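Local coordinates for conserved protein with 2 CBS domains (Pyrobaculum aerophilum, PDB 2RIH) that binds AMP through a pair of CBS domains and probably serves as an adenine-nucleotide sensor in this hyperthermophilic archaeon, at residues G115-S118 / I119-C123. Residues are numbered along the deposited sequence; the frame is centred on the assembly and turned at random.
Sequences GVLS and IRDLC. With SO4 (sulfate ion), chain D.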
ATOM      1  N   GLY A 115      -5.809 -16.571  -4.051  1.00 21.55           N
ATOM      2  CA  GLY A 115      -5.897 -15.145  -4.226  1.00 21.89           C
ATOM      3  C   GLY A 115      -4.874 -14.422  -3.396  1.00 23.29           C
ATOM      4  O   GLY A 115      -3.960 -15.040  -2.811  1.00 20.80           O
ATOM      5  N   VAL A 116      -5.035 -13.104  -3.380  1.00 22.12           N
ATOM      6  CA  VAL A 116      -4.237 -12.210  -2.573  1.00 23.36           C
ATOM      7  C   VAL A 116      -5.204 -11.296  -1.820  1.00 24.24           C
ATOM      8  O   VAL A 116      -6.093 -10.674  -2.413  1.00 24.18           O
ATOM      9  CB  VAL A 116      -3.273 -11.372  -3.444  1.00 23.23           C
ATOM     10  CG1 VAL A 116      -2.576 -10.276  -2.597  1.00 23.82           C
ATOM     11  CG2 VAL A 116      -2.255 -12.276  -4.131  1.00 21.01           C
ATOM     12  N   LEU A 117      -5.027 -11.242  -0.510  1.00 23.41           N
ATOM     13  CA  LEU A 117      -5.836 -10.417   0.361  1.00 25.14           C
ATOM     14  C   LEU A 117      -5.029  -9.171   0.728  1.00 26.11           C
ATOM     15  O   LEU A 117      -3.852  -9.261   1.071  1.00 25.75           O
ATOM     16  CB  LEU A 117      -6.197 -11.217   1.613  1.00 25.43           C
ATOM     17  CG  LEU A 117      -7.257 -10.669   2.564  1.00 27.13           C
ATOM     18  CD1 LEU A 117      -8.651 -10.784   1.942  1.00 25.45           C
ATOM     19  CD2 LEU A 117      -7.199 -11.413   3.902  1.00 26.50           C
ATOM     20  N   SER A 118      -5.676  -8.015   0.637  1.00 25.28           N
ATOM     21  CA  SER A 118      -5.069  -6.751   0.965  1.00 25.80           C
ATOM     22  C   SER A 118      -5.581  -6.225   2.304  1.00 26.11           C
ATOM     23  O   SER A 118      -6.641  -6.619   2.777  1.00 20.80           O
ATOM     24  CB  SER A 118      -5.407  -5.732  -0.121  1.00 27.02           C
ATOM     25  OG  SER A 118      -5.016  -4.448   0.279  1.00 28.37           O
ATOM     26  N   ILE A 119      -4.818  -5.306   2.885  1.00 26.01           N
ATOM     27  CA  ILE A 119      -5.245  -4.563   4.056  1.00 27.63           C
ATOM     28  C   ILE A 119      -6.530  -3.740   3.757  1.00 27.19           C
ATOM     29  O   ILE A 119      -7.364  -3.521   4.639  1.00 24.49           O
ATOM     30  CB  ILE A 119      -4.086  -3.672   4.569  1.00 27.99           C
ATOM     31  CG1 ILE A 119      -4.359  -3.193   5.991  1.00 28.00           C
ATOM     32  CG2 ILE A 119      -3.828  -2.485   3.621  1.00 28.45           C
ATOM     33  CD1 ILE A 119      -3.108  -2.691   6.684  1.00 29.43           C
ATOM     34  N   ARG A 120      -6.701  -3.324   2.505  1.00 26.50           N
ATOM     35  CA  ARG A 120      -7.953  -2.684   2.046  1.00 28.57           C
ATOM     36  C   ARG A 120      -9.178  -3.553   2.257  1.00 28.24           C
ATOM     37  O   ARG A 120     -10.261  -3.045   2.573  1.00 29.29           O
ATOM     38  CB  ARG A 120      -7.907  -2.426   0.550  1.00 30.41           C
ATOM     39  CG  ARG A 120      -7.352  -1.127   0.111  1.00 32.45           C
ATOM     40  CD  ARG A 120      -7.146  -1.199  -1.399  1.00 34.09           C
ATOM     41  NE  ARG A 120      -7.398   0.081  -2.011  1.00 36.99           N
ATOM     42  CZ  ARG A 120      -6.520   0.840  -2.645  1.00 35.19           C
ATOM     43  NH1 ARG A 120      -5.255   0.478  -2.832  1.00 35.27           N
ATOM     44  NH2 ARG A 120      -6.954   1.986  -3.115  1.00 38.32           N
ATOM     45  N   ASP A 121      -9.015  -4.854   2.023  1.00 26.92           N
ATOM     46  CA  ASP A 121     -10.118  -5.815   2.124  1.00 27.07           C
ATOM     47  C   ASP A 121     -10.584  -6.024   3.562  1.00 28.26           C
ATOM     48  O   ASP A 121     -11.758  -6.335   3.810  1.00 28.18           O
ATOM     49  CB  ASP A 121      -9.701  -7.165   1.534  1.00 27.30           C
ATOM     50  CG  ASP A 121      -9.329  -7.077   0.063  1.00 29.28           C
ATOM     51  OD1 ASP A 121     -10.158  -6.579  -0.738  1.00 29.56           O
ATOM     52  OD2 ASP A 121      -8.214  -7.536  -0.301  1.00 29.20           O
ATOM     53  N   LEU A 122      -9.663  -5.855   4.507  1.00 27.75           N
ATOM     54  CA  LEU A 122      -9.928  -6.151   5.907  1.00 26.45           C
ATOM     55  C   LEU A 122     -10.356  -4.949   6.733  1.00 27.41           C
ATOM     56  O   LEU A 122     -11.046  -5.100   7.744  1.00 29.06           O
ATOM     57  CB  LEU A 122      -8.661  -6.716   6.554  1.00 25.59           C
ATOM     58  CG  LEU A 122      -8.115  -8.041   6.045  1.00 25.64           C
ATOM     59  CD1 LEU A 122      -6.807  -8.355   6.740  1.00 23.95           C
ATOM     60  CD2 LEU A 122      -9.133  -9.151   6.260  1.00 26.96           C
ATOM     61  N   CYS A 123      -9.935  -3.760   6.320  1.00 27.00           N
ATOM     62  CA  CYS A 123      -9.929  -2.623   7.232  1.00 28.09           C
ATOM     63  C   CYS A 123     -10.990  -1.553   7.005  1.00 29.07           C
ATOM     64  O   CYS A 123     -11.017  -0.564   7.735  1.00 28.08           O
ATOM     65  CB  CYS A 123      -8.536  -2.008   7.221  1.00 26.87           C
ATOM     66  SG  CYS A 123      -7.305  -3.193   7.747  1.00 27.60           S
TER
HETATM   67  S   SO4 D 140      -4.275  -3.158  -3.039  1.00 28.55           S
HETATM   68  O1  SO4 D 140      -4.082  -2.750  -1.659  1.00 27.97           O
HETATM   69  O2  SO4 D 140      -5.538  -3.876  -3.158  1.00 33.64           O
HETATM   70  O3  SO4 D 140      -4.344  -1.993  -3.895  1.00 29.03           O
HETATM   71  O4  SO4 D 140      -3.182  -4.008  -3.463  1.00 28.79           O
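Ser118, the last residue of the strand 115-118, and Asp121, in the first turn of the helix 119-123, join these two elements where the chain turns without any intervening loop; the axes of the two short segments are inclined at 58° and come within 5.5 Å of each other. The backbone contributes one weak bond, from Asp121 N to Ser118 O (3.1 Å). Side chains do the rest, and they form a textbook capping box. Ser118 sits at the N-cap, its OG accepting from Arg120 N at 3.0 Å, while Asp121 reaches back so that OD2 takes the N-H of Ser118 (2.7 Å, 163°), which arrives from the anti side, slightly out of the carboxylate plane. With CG anti to its own carbonyl carbon (chi1 -61°), Asp121 folds back against the strand end; its other oxygen, OD1, makes a salt bridge with Lys12.

In CBS domains this strand-to-helix junction borders the nucleotide cleft, and Ser118, Arg120 and Asp121 all belong to an AMP site of this protein. A sulfate, probably from the crystallisation liquor, lies by this junction, consistent with an anion-binding part of the site: Ser118 OG donates to its O1 at 2.7 Å, and Arg120 NH1 reaches O3 through a weak, bent bond (2.8 Å). The anion is also hydrogen-bonded to His103 NE2, to the backbone N of Gly37 and to Arg57 NH2 of the second subunit. Arg120 NE is hydrogen-bonded to Asn100 OD1 of the second subunit, so an alanine here would probably leave the anion with one cationic partner fewer and that oxygen without this donor. Beside the cap, Leu117 CD1 lies against Asp121 CB, and Leu117 CD2 meets Leu122 CD2 at 3.8 Å, the two leucine side chains crossing at about a right angle, packed with Leu10 and the helix 89-99.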